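Local coordinates for pyruvate kinase (Toxoplasma gondii, PDB 3GG8), which catalyses the last step of glycolysis, transferring the phosphoryl group of phosphoenolpyruvate to ADP to give pyruvate and ATP, at residues Y145-L159 against N192-V204. Residues are numbered along the deposited sequence; the frame is centred on the assembly and turned at random.
Sequences YGALPQSVKPGNTIL and NMNLPNVKVQLPV
Tyr145 and Gln201 meet through a hydroxyl that also starts a short relay of polar bonds: Tyr145 OH accepts the backbone N-H of Gln201 in a nearly straight bond (N to OH 2.9 Å, 161° at the hydrogen). Tyr145 OH in turn donates to Ser151 OG at 2.7 Å, and Ser151 OG donates to Ala147 O, from above the plane of that carbonyl. The Gln201 side chain runs across the phenol at about a right angle, its amide plane turned 86° from the ring.

Backbone pairing takes over at the other end. Leu159 and Asn194 form an antiparallel hydrogen-bonded pair, with Asn194 N to Leu159 O at 2.8 Å and Leu159 N to Asn194 O at 3.0 Å. Strand 193-194 thereby adds to the edge of the mixed sheet of the B domain, the small beta domain inserted in the pyruvate kinase barrel, as the chain leads back to the barrel. Past this pair, at Pro196, a water takes the place of direct bonds, donating to both Thr157 O and Pro196 O.

Apolar side chains fill the span between. Tyr145 holds CG opposite its backbone N (chi1 177°), which carries the ring in between Leu195 CD2, 3.6 Å from Tyr145 CE1, and Leu202, while Val200 CG1 lies over one face. Leu195 CD1 meets Leu148 CD1 and Ile158 CG2, and Val198 CG1 packs on Ser151 CB.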
ATOM      1  N   TYR C 145      10.694  43.068 -34.562  1.00 33.95           N
ATOM      2  CA  TYR C 145      11.710  42.553 -33.662  1.00 33.83           C
ATOM      3  C   TYR C 145      13.097  42.683 -34.287  1.00 33.72           C
ATOM      4  O   TYR C 145      13.488  41.884 -35.136  1.00 34.01           O
ATOM      5  CB  TYR C 145      11.357  41.108 -33.298  1.00 33.63           C
ATOM      6  CG  TYR C 145      12.347  40.378 -32.421  1.00 33.67           C
ATOM      7  CD1 TYR C 145      12.697  39.053 -32.701  1.00 34.15           C
ATOM      8  CD2 TYR C 145      12.921  40.992 -31.296  1.00 34.20           C
ATOM      9  CE1 TYR C 145      13.608  38.361 -31.899  1.00 34.67           C
ATOM     10  CE2 TYR C 145      13.840  40.308 -30.489  1.00 33.86           C
ATOM     11  CZ  TYR C 145      14.177  38.996 -30.805  1.00 34.25           C
ATOM     12  OH  TYR C 145      15.062  38.306 -30.027  1.00 33.89           O
ATOM     13  N   GLY C 146      13.828  43.703 -33.846  1.00 34.00           N
ATOM     14  CA  GLY C 146      15.100  44.104 -34.463  1.00 34.10           C
ATOM     15  C   GLY C 146      16.219  43.083 -34.371  1.00 34.22           C
ATOM     16  O   GLY C 146      17.110  43.060 -35.222  1.00 34.31           O
ATOM     17  N   ALA C 147      16.169  42.254 -33.330  1.00 34.12           N
ATOM     18  CA  ALA C 147      17.152  41.202 -33.095  1.00 34.15           C
ATOM     19  C   ALA C 147      16.757  39.855 -33.714  1.00 33.93           C
ATOM     20  O   ALA C 147      17.381  38.847 -33.421  1.00 34.34           O
ATOM     21  CB  ALA C 147      17.391  41.034 -31.592  1.00 34.18           C
ATOM     22  N   LEU C 148      15.733  39.826 -34.564  1.00 33.34           N
ATOM     23  CA  LEU C 148      15.371  38.576 -35.267  1.00 33.13           C
ATOM     24  C   LEU C 148      16.557  37.809 -35.906  1.00 33.14           C
ATOM     25  O   LEU C 148      16.704  36.591 -35.690  1.00 32.93           O
ATOM     26  CB  LEU C 148      14.255  38.815 -36.300  1.00 32.77           C
ATOM     27  CG  LEU C 148      13.766  37.617 -37.121  1.00 33.26           C
ATOM     28  CD1 LEU C 148      13.099  36.560 -36.225  1.00 32.53           C
ATOM     29  CD2 LEU C 148      12.849  38.054 -38.256  1.00 33.05           C
ATOM     30  N   PRO C 149      17.396  38.498 -36.702  1.00 33.54           N
ATOM     31  CA  PRO C 149      18.449  37.751 -37.411  1.00 33.76           C
ATOM     32  C   PRO C 149      19.537  37.210 -36.483  1.00 34.48           C
ATOM     33  O   PRO C 149      20.296  36.316 -36.872  1.00 34.58           O
ATOM     34  CB  PRO C 149      19.038  38.791 -38.376  1.00 34.00           C
ATOM     35  CG  PRO C 149      18.079  39.940 -38.381  1.00 33.60           C
ATOM     36  CD  PRO C 149      17.449  39.938 -37.022  1.00 33.58           C
ATOM     37  N   GLN C 150      19.590  37.746 -35.265  1.00 35.05           N
ATOM     38  CA  GLN C 150      20.520  37.303 -34.232  1.00 35.50           C
ATOM     39  C   GLN C 150      19.840  36.406 -33.173  1.00 35.93           C
ATOM     40  O   GLN C 150      20.406  36.143 -32.113  1.00 36.63           O
ATOM     41  CB  GLN C 150      21.164  38.526 -33.562  1.00 35.56           C
ATOM     42  CG  GLN C 150      22.154  39.314 -34.464  1.00 35.55           C
ATOM     43  CD  GLN C 150      21.464  40.324 -35.382  1.00 34.87           C
ATOM     44  OE1 GLN C 150      20.597  41.080 -34.951  1.00 33.59           O
ATOM     45  NE2 GLN C 150      21.869  40.345 -36.654  1.00 34.67           N
ATOM     46  N   SER C 151      18.629  35.944 -33.463  1.00 35.54           N
ATOM     47  CA  SER C 151      17.886  35.094 -32.540  1.00 35.41           C
ATOM     48  C   SER C 151      17.577  33.768 -33.220  1.00 35.28           C
ATOM     49  O   SER C 151      17.641  32.693 -32.622  1.00 35.08           O
ATOM     50  CB  SER C 151      16.582  35.783 -32.118  1.00 35.31           C
ATOM     51  OG  SER C 151      16.832  37.073 -31.573  1.00 35.35           O
ATOM     52  N   VAL C 152      17.252  33.882 -34.496  1.00 35.53           N
ATOM     53  CA  VAL C 152      16.855  32.786 -35.353  1.00 35.44           C
ATOM     54  C   VAL C 152      18.088  32.268 -36.118  1.00 36.01           C
ATOM     55  O   VAL C 152      19.040  33.024 -36.366  1.00 35.99           O
ATOM     56  CB  VAL C 152      15.658  33.287 -36.245  1.00 35.46           C
ATOM     57  CG1 VAL C 152      15.985  33.316 -37.706  1.00 34.42           C
ATOM     58  CG2 VAL C 152      14.370  32.550 -35.926  1.00 34.15           C
ATOM     59  N   LYS C 153      18.101  30.968 -36.424  1.00 36.43           N
ATOM     60  CA  LYS C 153      19.186  30.339 -37.189  1.00 37.40           C
ATOM     61  C   LYS C 153      18.585  29.467 -38.288  1.00 37.03           C
ATOM     62  O   LYS C 153      17.416  29.092 -38.186  1.00 37.30           O
ATOM     63  CB  LYS C 153      20.086  29.482 -36.281  1.00 37.58           C
ATOM     64  CG  LYS C 153      20.793  30.255 -35.159  1.00 38.91           C
ATOM     65  CD  LYS C 153      21.905  29.431 -34.507  1.00 39.52           C
ATOM     66  CE  LYS C 153      21.953  29.649 -32.983  1.00 43.64           C
ATOM     67  NZ  LYS C 153      21.968  31.099 -32.559  1.00 45.50           N
ATOM     68  N   PRO C 154      19.368  29.142 -39.346  1.00 36.76           N
ATOM     69  CA  PRO C 154      18.874  28.219 -40.379  1.00 36.38           C
ATOM     70  C   PRO C 154      18.234  26.958 -39.778  1.00 36.23           C
ATOM     71  O   PRO C 154      18.822  26.317 -38.909  1.00 36.24           O
ATOM     72  CB  PRO C 154      20.147  27.848 -41.148  1.00 36.50           C
ATOM     73  CG  PRO C 154      21.024  29.055 -41.023  1.00 36.11           C
ATOM     74  CD  PRO C 154      20.735  29.623 -39.649  1.00 36.68           C
ATOM     75  N   GLY C 155      17.034  26.612 -40.222  1.00 35.78           N
ATOM     76  CA  GLY C 155      16.381  25.407 -39.730  1.00 35.88           C
ATOM     77  C   GLY C 155      15.279  25.720 -38.744  1.00 35.85           C
ATOM     78  O   GLY C 155      14.334  24.929 -38.594  1.00 36.24           O
ATOM     79  N   ASN C 156      15.403  26.874 -38.082  1.00 35.57           N
ATOM     80  CA  ASN C 156      14.365  27.412 -37.199  1.00 35.32           C
ATOM     81  C   ASN C 156      13.043  27.649 -37.931  1.00 35.19           C
ATOM     82  O   ASN C 156      13.024  27.962 -39.117  1.00 35.19           O
ATOM     83  CB  ASN C 156      14.803  28.744 -36.569  1.00 35.19           C
ATOM     84  CG  ASN C 156      15.578  28.571 -35.271  1.00 36.37           C
ATOM     85  OD1 ASN C 156      16.716  29.040 -35.150  1.00 38.01           O
ATOM     86  ND2 ASN C 156      14.973  27.907 -34.294  1.00 35.79           N
ATOM     87  N   THR C 157      11.943  27.535 -37.200  1.00 34.77           N
ATOM     88  CA  THR C 157      10.632  27.820 -37.751  1.00 34.79           C
ATOM     89  C   THR C 157      10.107  29.161 -37.227  1.00 34.28           C
ATOM     90  O   THR C 157      10.238  29.456 -36.040  1.00 34.36           O
ATOM     91  CB  THR C 157       9.655  26.670 -37.426  1.00 34.71           C
ATOM     92  OG1 THR C 157      10.070  25.494 -38.132  1.00 36.11           O
ATOM     93  CG2 THR C 157       8.240  27.027 -37.836  1.00 34.97           C
ATOM     94  N   ILE C 158       9.545  29.977 -38.117  1.00 34.10           N
ATOM     95  CA  ILE C 158       8.829  31.188 -37.704  1.00 34.10           C
ATOM     96  C   ILE C 158       7.358  31.094 -38.104  1.00 34.57           C
ATOM     97  O   ILE C 158       7.044  30.839 -39.277  1.00 34.71           O
ATOM     98  CB  ILE C 158       9.418  32.488 -38.324  1.00 33.91           C
ATOM     99  CG1 ILE C 158      10.880  32.687 -37.950  1.00 33.86           C
ATOM    100  CG2 ILE C 158       8.604  33.711 -37.893  1.00 34.22           C
ATOM    101  CD1 ILE C 158      11.542  33.787 -38.778  1.00 32.86           C
ATOM    102  N   LEU C 159       6.475  31.307 -37.129  1.00 34.74           N
ATOM    103  CA  LEU C 159       5.024  31.342 -37.350  1.00 35.18           C
ATOM    104  C   LEU C 159       4.492  32.772 -37.471  1.00 35.15           C
ATOM    105  O   LEU C 159       4.912  33.674 -36.723  1.00 35.32           O
ATOM    106  CB  LEU C 159       4.285  30.599 -36.231  1.00 35.28           C
ATOM    107  CG  LEU C 159       3.834  29.155 -36.476  1.00 36.28           C
ATOM    108  CD1 LEU C 159       4.978  28.270 -36.896  1.00 36.73           C
ATOM    109  CD2 LEU C 159       3.180  28.597 -35.235  1.00 35.65           C
ATOM    110  N   ASN C 192       0.688  39.069 -35.688  1.00 37.89           N
ATOM    111  CA  ASN C 192       1.599  38.513 -34.697  1.00 37.14           C
ATOM    112  C   ASN C 192       2.545  37.450 -35.272  1.00 36.19           C
ATOM    113  O   ASN C 192       2.242  36.776 -36.263  1.00 35.61           O
ATOM    114  CB  ASN C 192       0.835  37.978 -33.477  1.00 37.55           C
ATOM    115  CG  ASN C 192      -0.087  36.802 -33.813  1.00 39.43           C
ATOM    116  OD1 ASN C 192       0.173  36.006 -34.732  1.00 38.34           O
ATOM    117  ND2 ASN C 192      -1.179  36.684 -33.042  1.00 40.85           N
ATOM    118  N   MET C 193       3.699  37.327 -34.629  1.00 35.30           N
ATOM    119  CA  MET C 193       4.714  36.359 -35.011  1.00 33.74           C
ATOM    120  C   MET C 193       5.159  35.553 -33.796  1.00 33.76           C
ATOM    121  O   MET C 193       5.207  36.053 -32.664  1.00 32.73           O
ATOM    122  CB  MET C 193       5.910  37.064 -35.671  1.00 33.44           C
ATOM    123  CG  MET C 193       5.545  37.762 -36.985  1.00 32.56           C
ATOM    124  SD  MET C 193       6.889  38.690 -37.754  1.00 32.66           S
ATOM    125  CE  MET C 193       8.092  37.395 -38.087  1.00 31.49           C
ATOM    126  N   ASN C 194       5.464  34.284 -34.047  1.00 33.71           N
ATOM    127  CA  ASN C 194       6.003  33.416 -33.027  1.00 33.22           C
ATOM    128  C   ASN C 194       7.326  32.826 -33.463  1.00 33.23           C
ATOM    129  O   ASN C 194       7.543  32.548 -34.656  1.00 33.13           O
ATOM    130  CB  ASN C 194       4.996  32.318 -32.677  1.00 33.19           C
ATOM    131  CG  ASN C 194       3.735  32.883 -32.035  1.00 33.63           C
ATOM    132  OD1 ASN C 194       2.863  33.399 -32.724  1.00 34.05           O
ATOM    133  ND2 ASN C 194       3.652  32.803 -30.713  1.00 31.24           N
ATOM    134  N   LEU C 195       8.202  32.632 -32.481  1.00 32.98           N
ATOM    135  CA  LEU C 195       9.542  32.095 -32.715  1.00 33.07           C
ATOM    136  C   LEU C 195       9.775  30.794 -31.937  1.00 32.81           C
ATOM    137  O   LEU C 195      10.495  30.804 -30.943  1.00 33.16           O
ATOM    138  CB  LEU C 195      10.564  33.148 -32.296  1.00 32.64           C
ATOM    139  CG  LEU C 195      11.181  34.131 -33.287  1.00 33.92           C
ATOM    140  CD1 LEU C 195      10.295  34.532 -34.473  1.00 32.03           C
ATOM    141  CD2 LEU C 195      11.748  35.352 -32.536  1.00 32.76           C
ATOM    142  N   PRO C 196       9.156  29.676 -32.378  1.00 32.93           N
ATOM    143  CA  PRO C 196       9.270  28.379 -31.692  1.00 33.21           C
ATOM    144  C   PRO C 196      10.716  28.002 -31.323  1.00 33.70           C
ATOM    145  O   PRO C 196      11.595  28.068 -32.182  1.00 33.87           O
ATOM    146  CB  PRO C 196       8.723  27.390 -32.731  1.00 33.34           C
ATOM    147  CG  PRO C 196       7.763  28.188 -33.535  1.00 33.24           C
ATOM    148  CD  PRO C 196       8.291  29.594 -33.572  1.00 32.50           C
ATOM    149  N   ASN C 197      10.960  27.648 -30.056  1.00 33.91           N
ATOM    150  CA  ASN C 197      12.285  27.197 -29.599  1.00 34.30           C
ATOM    151  C   ASN C 197      13.363  28.310 -29.623  1.00 34.26           C
ATOM    152  O   ASN C 197      14.566  28.019 -29.611  1.00 33.56           O
ATOM    153  CB  ASN C 197      12.743  25.985 -30.436  1.00 34.42           C
ATOM    154  CG  ASN C 197      13.492  24.936 -29.623  1.00 36.41           C
ATOM    155  OD1 ASN C 197      13.448  24.909 -28.385  1.00 39.07           O
ATOM    156  ND2 ASN C 197      14.174  24.043 -30.330  1.00 36.82           N
ATOM    157  N   VAL C 198      12.926  29.574 -29.652  1.00 34.16           N
ATOM    158  CA  VAL C 198      13.852  30.723 -29.645  1.00 34.12           C
ATOM    159  C   VAL C 198      13.461  31.739 -28.561  1.00 34.80           C
ATOM    160  O   VAL C 198      12.312  32.180 -28.493  1.00 34.68           O
ATOM    161  CB  VAL C 198      13.909  31.429 -31.042  1.00 33.88           C
ATOM    162  CG1 VAL C 198      14.720  32.719 -30.977  1.00 33.85           C
ATOM    163  CG2 VAL C 198      14.494  30.517 -32.089  1.00 32.17           C
ATOM    164  N   LYS C 199      14.417  32.100 -27.709  1.00 35.02           N
ATOM    165  CA  LYS C 199      14.190  33.118 -26.691  1.00 35.66           C
ATOM    166  C   LYS C 199      13.975  34.507 -27.329  1.00 35.45           C
ATOM    167  O   LYS C 199      14.739  34.927 -28.193  1.00 35.68           O
ATOM    168  CB  LYS C 199      15.354  33.120 -25.680  1.00 35.61           C
ATOM    169  CG  LYS C 199      15.457  34.388 -24.842  1.00 38.05           C
ATOM    170  CD  LYS C 199      16.047  34.157 -23.452  1.00 40.51           C
ATOM    171  CE  LYS C 199      15.542  35.240 -22.496  1.00 42.81           C
ATOM    172  NZ  LYS C 199      15.703  34.896 -21.046  1.00 44.56           N
ATOM    173  N   VAL C 200      12.931  35.209 -26.911  1.00 35.69           N
ATOM    174  CA  VAL C 200      12.655  36.548 -27.435  1.00 35.85           C
ATOM    175  C   VAL C 200      13.414  37.582 -26.607  1.00 36.35           C
ATOM    176  O   VAL C 200      13.205  37.680 -25.403  1.00 36.71           O
ATOM    177  CB  VAL C 200      11.141  36.864 -27.488  1.00 35.72           C
ATOM    178  CG1 VAL C 200      10.899  38.260 -28.043  1.00 34.64           C
ATOM    179  CG2 VAL C 200      10.407  35.816 -28.341  1.00 36.09           C
ATOM    180  N   GLN C 201      14.304  38.331 -27.260  1.00 36.70           N
ATOM    181  CA  GLN C 201      15.187  39.278 -26.577  1.00 37.79           C
ATOM    182  C   GLN C 201      14.510  40.623 -26.353  1.00 37.58           C
ATOM    183  O   GLN C 201      15.062  41.681 -26.675  1.00 38.12           O
ATOM    184  CB  GLN C 201      16.497  39.475 -27.351  1.00 37.57           C
ATOM    185  CG  GLN C 201      17.389  38.239 -27.444  1.00 39.28           C
ATOM    186  CD  GLN C 201      18.594  38.457 -28.364  1.00 40.13           C
ATOM    187  OE1 GLN C 201      19.250  39.515 -28.328  1.00 44.24           O
ATOM    188  NE2 GLN C 201      18.896  37.454 -29.189  1.00 41.80           N
ATOM    189  N   LEU C 202      13.321  40.569 -25.772  1.00 37.66           N
ATOM    190  CA  LEU C 202      12.541  41.752 -25.436  1.00 37.52           C
ATOM    191  C   LEU C 202      12.170  41.681 -23.965  1.00 37.62           C
ATOM    192  O   LEU C 202      11.919  40.584 -23.444  1.00 37.27           O
ATOM    193  CB  LEU C 202      11.263  41.803 -26.287  1.00 37.55           C
ATOM    194  CG  LEU C 202      11.426  41.924 -27.803  1.00 37.27           C
ATOM    195  CD1 LEU C 202      10.072  41.902 -28.452  1.00 37.50           C
ATOM    196  CD2 LEU C 202      12.218  43.187 -28.194  1.00 36.43           C
ATOM    197  N   PRO C 203      12.155  42.841 -23.284  1.00 37.61           N
ATOM    198  CA  PRO C 203      11.754  42.916 -21.886  1.00 37.15           C
ATOM    199  C   PRO C 203      10.341  42.390 -21.675  1.00 36.74           C
ATOM    200  O   PRO C 203       9.411  42.786 -22.376  1.00 37.37           O
ATOM    201  CB  PRO C 203      11.830  44.425 -21.569  1.00 37.31           C
ATOM    202  CG  PRO C 203      11.871  45.123 -22.867  1.00 37.06           C
ATOM    203  CD  PRO C 203      12.558  44.166 -23.804  1.00 38.32           C
ATOM    204  N   VAL C 204      10.211  41.478 -20.723  1.00 35.92           N
ATOM    205  CA  VAL C 204       8.944  40.897 -20.348  1.00 35.00           C
ATOM    206  C   VAL C 204       8.059  41.963 -19.714  1.00 34.71           C
ATOM    207  O   VAL C 204       6.875  42.037 -20.009  1.00 34.85           O
ATOM    208  CB  VAL C 204       9.146  39.634 -19.461  1.00 35.29           C
ATOM    209  CG1 VAL C 204       7.828  39.200 -18.786  1.00 34.83           C
ATOM    210  CG2 VAL C 204       9.696  38.478 -20.317  1.00 34.19           C
TER
HETATM  211  O   HOH W   1      12.110  30.319 -34.274  1.00 35.22           O